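Local coordinates for protein quinone reductase (Klebsiella pneumoniae subsp. pneumoniae, PDB 4GI5) that binds FAD and probably reduces quinones, using NAD(P)H as electron donor, at residues G97-S100 against A101-A105; S59-Y62 against A63-W66; V147-S151 against D152-G156. One frame throughout, in Å; residues are numbered along the deposited sequence.

Interaction 1: G97-S100 against A101-A105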
loop_
_atom_site.group_PDB
_atom_site.type_symbol
_atom_site.label_atom_id
_atom_site.label_comp_id
_atom_site.label_asym_id
_atom_site.label_seq_id
_atom_site.Cartn_x
_atom_site.Cartn_y
_atom_site.Cartn_z
ATOM N N GLY B 97 0.627 23.082 17.011
ATOM C CA GLY B 97 -0.633 23.463 16.479
ATOM C C GLY B 97 -0.609 24.182 15.172
ATOM O O GLY B 97 -1.492 25.006 14.908
ATOM N N THR B 98 0.291 23.822 14.273
ATOM C CA THR B 98 0.416 24.456 12.986
ATOM C C THR B 98 0.077 23.634 11.776
ATOM O O THR B 98 0.370 24.009 10.637
ATOM C CB THR B 98 1.842 25.041 12.806
ATOM O OG1 THR B 98 2.884 24.034 12.797
ATOM C CG2 THR B 98 2.228 26.083 14.013
ATOM N N GLN B 99 -0.412 22.422 11.984
ATOM C CA GLN B 99 -0.701 21.600 10.838
ATOM C C GLN B 99 -1.706 22.256 9.914
ATOM O O GLN B 99 -2.629 22.999 10.395
ATOM C CB GLN B 99 -1.274 20.211 11.253
ATOM C CG GLN B 99 -0.380 19.471 12.220
ATOM C CD GLN B 99 -1.120 18.204 12.748
ATOM O OE1 GLN B 99 -0.683 17.015 12.544
ATOM N NE2 GLN B 99 -2.169 18.444 13.502
ATOM N N SER B 100 -1.711 21.884 8.633
ATOM C CA SER B 100 -2.756 22.386 7.762
ATOM C C SER B 100 -4.155 22.045 8.239
ATOM O O SER B 100 -4.409 20.981 8.849
ATOM C CB SER B 100 -2.501 22.065 6.293
ATOM O OG SER B 100 -2.368 20.743 6.164
ATOM N N ALA B 101 -5.120 22.927 7.938
ATOM C CA ALA B 101 -6.456 22.765 8.514
ATOM C C ALA B 101 -7.189 21.521 8.068
ATOM O O ALA B 101 -7.972 21.020 8.840
ATOM C CB ALA B 101 -7.310 23.987 8.157
ATOM N N ASP B 102 -6.947 21.039 6.836
ATOM C CA ASP B 102 -7.539 19.742 6.363
ATOM C C ASP B 102 -7.136 18.588 7.280
ATOM O O ASP B 102 -7.987 17.780 7.665
ATOM C CB ASP B 102 -7.190 19.495 4.858
ATOM C CG ASP B 102 -5.742 19.393 4.549
ATOM O OD1 ASP B 102 -4.800 19.912 5.250
ATOM O OD2 ASP B 102 -5.450 18.848 3.429
ATOM N N ILE B 103 -5.860 18.527 7.623
ATOM C CA ILE B 103 -5.321 17.516 8.556
ATOM C C ILE B 103 -5.984 17.585 9.887
ATOM O O ILE B 103 -6.457 16.596 10.452
ATOM C CB ILE B 103 -3.798 17.611 8.644
ATOM C CG1 ILE B 103 -3.169 17.268 7.306
ATOM C CG2 ILE B 103 -3.254 16.764 9.813
ATOM C CD1 ILE B 103 -1.662 17.521 7.160
ATOM N N VAL B 104 -6.054 18.801 10.416
ATOM C CA VAL B 104 -6.616 18.972 11.766
ATOM C C VAL B 104 -8.066 18.504 11.794
ATOM O O VAL B 104 -8.498 17.809 12.699
ATOM C CB VAL B 104 -6.530 20.486 12.157
ATOM C CG1 VAL B 104 -7.315 20.741 13.463
ATOM C CG2 VAL B 104 -5.103 20.886 12.338
ATOM N N ALA B 105 -8.856 18.797 10.785
ATOM C CA ALA B 105 -10.273 18.395 10.766
ATOM C C ALA B 105 -10.453 16.880 10.711
ATOM O O ALA B 105 -11.329 16.320 11.370
ATOM C CB ALA B 105 -10.984 19.079 9.586
#
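Ser100 OG donates a short hydrogen bond to Asp102 OD1 at 2.7 Å, nearly in line with the C-O bond of that oxygen. Both side chains place their end group between the backbone N and the carbonyl carbon (chi1 57° for Ser100, 61° for Asp102), which brings them together across one residue. Asp102 OD2 forms a salt bridge with Arg137 of helix 129-138, and so both carboxylate oxygens are held. Ser100 is the N-cap residue of helix 101-112, but its side chain makes no capping bond. Its carbonyl starts the helical bonding instead: Val104 N donates to Ser100 O at 3.1 Å, in the carbonyl plane. Ile103 CD1 lies 3.4 Å from Ser100 OG. The extended Gln99 side chain crosses Ile103 at about a right angle, with OE1 3.8 Å from Ile103 CG2. Val104 CG2 sits 4.0 Å from Gln99 NE2. That amide nitrogen is hydrogen-bonded to Gln107 OE1, further along the same helix. The carboxylate of Asp102 stands in the first turn of the helix, with an arginine and a hydroxyl on its oxygens. Such surroundings would probably keep it ionised.

Interaction 2: S59-Y62 against A63-W66; sequences SDLY and AMRW
Leu61 lays its CD2 methyl over one face of the Trp66 indole, 3.9 Å above the ring plane and off centre toward the rim. The two side chains run side by side and point the same way, their CB atoms 3.9 Å apart. Between them the chain makes a type I beta turn, Tyr62 to Arg65, just after strand 55-60 of the parallel flavodoxin-like sheet. Arg65 N closes this turn on Tyr62 O at 3.0 Å, approaching from above the carbonyl plane. Around it Trp66 N donates to Leu61 O at 3.0 Å. The two bonds, with Arg65 at positive phi (52°), form a Schellman motif. The outer bond holds the Trp66 backbone at Leu61, and the methyl packs on the indole. Trp66 also meets the ring of Trp134 on helix 129-138.

Asp60 grips the start of the turn twice. Its backbone O accepts from Met64 N at 2.9 Å. Its CG is anti to the backbone N (chi1 177°), which carries OD1 to Ala63 N at 3.1 Å, the N-H meeting the carboxylate from above its plane. The Tyr62 ring leaves on another side, near the FAD-binding His31, and its hydroxyl makes a weak hydrogen bond to Tyr70 O of the second subunit. The selenomethionine Met64 has its CG anti to the carbonyl carbon and runs on nearly extended (chi2 162°), with SE 4.0 Å from Ser59 CB.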
loop_
_atom_site.group_PDB
_atom_site.type_symbol
_atom_site.label_atom_id
_atom_site.label_comp_id
_atom_site.label_asym_id
_atom_site.label_seq_id
_atom_site.Cartn_x
_atom_site.Cartn_y
_atom_site.Cartn_z
ATOM N N SER B 59 -15.747 11.119 5.234
ATOM C CA SER B 59 -14.700 11.837 4.575
ATOM C C SER B 59 -14.617 11.246 3.168
ATOM O O SER B 59 -13.926 10.254 2.940
ATOM C CB SER B 59 -13.357 11.675 5.316
ATOM O OG SER B 59 -13.393 12.363 6.549
ATOM N N ASP B 60 -15.268 11.905 2.215
ATOM C CA ASP B 60 -15.294 11.492 0.856
ATOM C C ASP B 60 -14.130 12.178 0.200
ATOM O O ASP B 60 -14.122 13.405 -0.151
ATOM C CB ASP B 60 -16.664 11.833 0.227
ATOM C CG ASP B 60 -16.729 11.490 -1.239
ATOM O OD1 ASP B 60 -15.707 11.354 -2.023
ATOM O OD2 ASP B 60 -17.915 11.387 -1.721
ATOM N N LEU B 61 -13.008 11.448 0.104
ATOM C CA LEU B 61 -11.757 12.103 -0.283
ATOM C C LEU B 61 -11.710 12.773 -1.646
ATOM O O LEU B 61 -11.219 13.912 -1.735
ATOM C CB LEU B 61 -10.590 11.097 -0.174
ATOM C CG LEU B 61 -10.469 10.477 1.212
ATOM C CD1 LEU B 61 -9.344 9.402 1.218
ATOM C CD2 LEU B 61 -10.249 11.462 2.346
ATOM N N TYR B 62 -12.292 12.138 -2.645
ATOM C CA TYR B 62 -12.361 12.739 -3.965
ATOM C C TYR B 62 -13.291 14.028 -3.917
ATOM O O TYR B 62 -12.891 15.054 -4.525
ATOM C CB TYR B 62 -12.803 11.789 -5.009
ATOM C CG TYR B 62 -11.685 10.913 -5.531
ATOM C CD1 TYR B 62 -10.811 11.371 -6.531
ATOM C CD2 TYR B 62 -11.496 9.620 -5.051
ATOM C CE1 TYR B 62 -9.806 10.506 -7.053
ATOM C CE2 TYR B 62 -10.507 8.801 -5.510
ATOM C CZ TYR B 62 -9.719 9.220 -6.531
ATOM O OH TYR B 62 -8.793 8.354 -7.135
ATOM N N ALA B 63 -14.387 13.920 -3.206
ATOM C CA ALA B 63 -15.377 15.084 -3.168
ATOM C C ALA B 63 -14.698 16.235 -2.482
ATOM O O ALA B 63 -14.895 17.413 -2.864
ATOM C CB ALA B 63 -16.648 14.640 -2.488
HETATM N N MSE B 64 -13.823 15.987 -1.496
HETATM C CA MSE B 64 -13.134 17.026 -0.718
HETATM C C MSE B 64 -11.858 17.529 -1.461
HETATM O O MSE B 64 -11.173 18.354 -0.961
HETATM C CB MSE B 64 -12.688 16.461 0.655
HETATM C CG MSE B 64 -13.832 16.089 1.509
HETATM SE SE MSE B 64 -12.927 14.845 2.919
HETATM C CE MSE B 64 -13.438 16.392 3.604
ATOM N N ARG B 65 -11.515 16.947 -2.598
ATOM C CA ARG B 65 -10.286 17.218 -3.383
ATOM C C ARG B 65 -9.070 17.085 -2.428
ATOM O O ARG B 65 -8.213 17.913 -2.287
ATOM C CB ARG B 65 -10.304 18.600 -4.041
ATOM C CG ARG B 65 -11.587 18.801 -4.878
ATOM C CD ARG B 65 -11.716 20.257 -5.343
ATOM N NE ARG B 65 -10.775 20.433 -6.438
ATOM C CZ ARG B 65 -9.632 21.145 -6.420
ATOM N NH1 ARG B 65 -9.218 21.827 -5.338
ATOM N NH2 ARG B 65 -8.879 21.168 -7.520
ATOM N N TRP B 66 -9.074 15.989 -1.727
ATOM C CA TRP B 66 -8.094 15.737 -0.655
ATOM C C TRP B 66 -6.668 15.766 -1.244
ATOM O O TRP B 66 -6.386 15.074 -2.226
ATOM C CB TRP B 66 -8.377 14.329 -0.088
ATOM C CG TRP B 66 -7.399 13.987 1.040
ATOM C CD1 TRP B 66 -6.309 13.108 0.955
ATOM C CD2 TRP B 66 -7.360 14.538 2.343
ATOM N NE1 TRP B 66 -5.633 13.129 2.120
ATOM C CE2 TRP B 66 -6.210 14.030 2.987
ATOM C CE3 TRP B 66 -8.151 15.481 3.033
ATOM C CZ2 TRP B 66 -5.880 14.340 4.305
ATOM C CZ3 TRP B 66 -7.810 15.769 4.381
ATOM C CH2 TRP B 66 -6.692 15.256 4.985
#

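Interaction 3: V147-S151 against D152-G156; sequences VGEHS and DRHWG
Asp152 and Arg153 join the two strands of a small antiparallel beta hairpin, 150-151 and 154-155, at the protein surface, and Ser151 and His154 meet across its closed end.

At His154 the chain returns alongside Ser151. Its carbonyl O takes a hydrogen bond from Ser151 N at 2.8 Å, almost straight at 172°. The imidazole lies across the Glu149 side chain at about a right angle. Its edge faces the backbone: CD2 is 3.4 Å from Glu149 O, near the ring plane. His154 NE2 is hydrogen-bonded to Asp157 OD1, which steadies the ring from its far end. The Glu149 carboxylate is engaged within its own segment, where Ser151 OG donates to OE2 at 2.6 Å, on the anti side.

Trp155 pairs with His150 as an antiparallel non-hydrogen-bonded pair, and both side chains project from the same face of the hairpin. Trp155 CG is anti to its N (chi1 -154°), which turns one face of the indole to the His150 ring. The His150 ring meets it in a T-shaped stack, its CD2 edge on the face of the five-membered ring, with the planes at 89°. His150 CB adds a CH-pi contact, 3.9 Å from the centroid of the six-membered ring. At the indole edge, Ser151 O lies 3.6 Å from Trp155 CE3.

Gly156 ends the pairing. Its N donates to Glu149 O at 2.9 Å, from above the carbonyl plane, and sits over one face of the His150 imidazole. A water bridges the same corner: it donates to Trp155 O and lies in the His150 ring plane, 3.0 Å from NE2.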
loop_
_atom_site.group_PDB
_atom_site.type_symbol
_atom_site.label_atom_id
_atom_site.label_comp_id
_atom_site.label_asym_id
_atom_site.label_seq_id
_atom_site.Cartn_x
_atom_site.Cartn_y
_atom_site.Cartn_z
ATOM N N VAL B 147 4.535 8.272 19.751
ATOM C CA VAL B 147 3.946 8.541 21.038
ATOM C C VAL B 147 4.602 7.519 22.008
ATOM O O VAL B 147 4.687 6.373 21.631
ATOM C CB VAL B 147 2.430 8.328 20.976
ATOM C CG1 VAL B 147 1.764 8.460 22.352
ATOM C CG2 VAL B 147 1.835 9.377 20.006
ATOM N N GLY B 148 4.882 7.953 23.217
ATOM C CA GLY B 148 5.287 7.004 24.292
ATOM C C GLY B 148 6.755 6.902 24.484
ATOM O O GLY B 148 7.608 7.210 23.613
ATOM N N GLU B 149 7.107 6.215 25.530
ATOM C CA GLU B 149 8.477 5.993 25.854
ATOM C C GLU B 149 9.093 4.809 25.176
ATOM O O GLU B 149 8.438 3.840 24.800
ATOM C CB GLU B 149 8.566 5.805 27.446
ATOM C CG GLU B 149 8.068 4.488 27.846
ATOM C CD GLU B 149 8.177 4.282 29.429
ATOM O OE1 GLU B 149 7.761 5.190 30.144
ATOM O OE2 GLU B 149 8.705 3.224 29.814
ATOM N N HIS B 150 10.432 4.833 25.160
ATOM C CA HIS B 150 11.249 3.744 24.701
ATOM C C HIS B 150 12.135 3.285 25.863
ATOM O O HIS B 150 13.098 3.970 26.218
ATOM C CB HIS B 150 12.043 4.097 23.436
ATOM C CG HIS B 150 11.142 4.434 22.277
ATOM N ND1 HIS B 150 10.486 5.648 22.221
ATOM C CD2 HIS B 150 10.661 3.707 21.239
ATOM C CE1 HIS B 150 9.678 5.667 21.164
ATOM N NE2 HIS B 150 9.743 4.485 20.576
ATOM N N SER B 151 11.830 2.140 26.411
ATOM C CA SER B 151 12.479 1.717 27.655
ATOM C C SER B 151 12.695 0.269 27.674
ATOM O O SER B 151 12.665 -0.417 26.652
ATOM C CB SER B 151 11.581 2.151 28.781
ATOM O OG SER B 151 10.345 1.524 28.802
ATOM N N ASP B 152 13.037 -0.293 28.849
ATOM C CA ASP B 152 13.298 -1.698 28.872
ATOM C C ASP B 152 12.236 -2.586 28.297
ATOM O O ASP B 152 12.564 -3.506 27.537
ATOM C CB ASP B 152 13.569 -2.076 30.390
ATOM C CG ASP B 152 13.772 -3.498 30.689
ATOM O OD1 ASP B 152 14.258 -4.339 29.871
ATOM O OD2 ASP B 152 13.425 -3.881 31.896
ATOM N N ARG B 153 10.986 -2.414 28.711
ATOM C CA ARG B 153 9.882 -3.274 28.331
ATOM C C ARG B 153 8.767 -2.504 27.665
ATOM O O ARG B 153 7.582 -2.929 27.738
ATOM C CB ARG B 153 9.402 -4.184 29.532
ATOM C CG ARG B 153 10.517 -5.181 29.805
ATOM C CD ARG B 153 10.167 -6.317 30.793
ATOM N NE ARG B 153 9.403 -5.841 31.919
ATOM C CZ ARG B 153 8.936 -6.680 32.874
ATOM N NH1 ARG B 153 9.307 -7.928 32.817
ATOM N NH2 ARG B 153 8.232 -6.224 33.893
ATOM N N HIS B 154 9.096 -1.362 27.022
ATOM C CA HIS B 154 8.055 -0.668 26.318
ATOM C C HIS B 154 8.700 0.043 25.127
ATOM O O HIS B 154 9.750 0.647 25.308
ATOM C CB HIS B 154 7.418 0.396 27.232
ATOM C CG HIS B 154 6.127 0.968 26.756
ATOM N ND1 HIS B 154 4.915 0.443 27.138
ATOM C CD2 HIS B 154 5.838 2.081 26.059
ATOM C CE1 HIS B 154 3.938 1.140 26.592
ATOM N NE2 HIS B 154 4.481 2.150 25.947
ATOM N N TRP B 155 8.117 -0.058 23.958
ATOM C CA TRP B 155 8.843 0.546 22.792
ATOM C C TRP B 155 7.872 1.399 21.922
ATOM O O TRP B 155 7.484 1.005 20.770
ATOM C CB TRP B 155 9.545 -0.516 21.994
ATOM C CG TRP B 155 10.738 -0.031 21.229
ATOM C CD1 TRP B 155 10.797 0.284 19.856
ATOM C CD2 TRP B 155 11.990 0.300 21.774
ATOM N NE1 TRP B 155 12.044 0.737 19.565
ATOM C CE2 TRP B 155 12.791 0.793 20.713
ATOM C CE3 TRP B 155 12.528 0.315 23.080
ATOM C CZ2 TRP B 155 14.097 1.265 20.924
ATOM C CZ3 TRP B 155 13.857 0.729 23.265
ATOM C CH2 TRP B 155 14.626 1.190 22.153
ATOM N N GLY B 156 7.468 2.523 22.452
ATOM C CA GLY B 156 6.395 3.325 21.903
ATOM C C GLY B 156 5.033 2.794 22.268
ATOM O O GLY B 156 4.835 1.619 22.451
HETATM O O HOH W 1 8.056 2.904 18.626
#

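The three contacts follow one another along the chain. None nests in or crosses another. Interaction 2 comes first and turns the chain as it leaves strand 55-60. Interaction 1 comes next, at the junction between helix 86-96 and helix 101-112. These two meet in space: Trp66 CZ3 packs 3.8 Å from Asp102 CB, and thus the loop after strand 55-60 is joined to the start of helix 101-112. Arg137 of helix 129-138 touches both. Interaction 3 lies further on, in the surface hairpin between helix 129-138 and strand 168-174. It touches neither of the others and lies across the chain's centre from interaction 2.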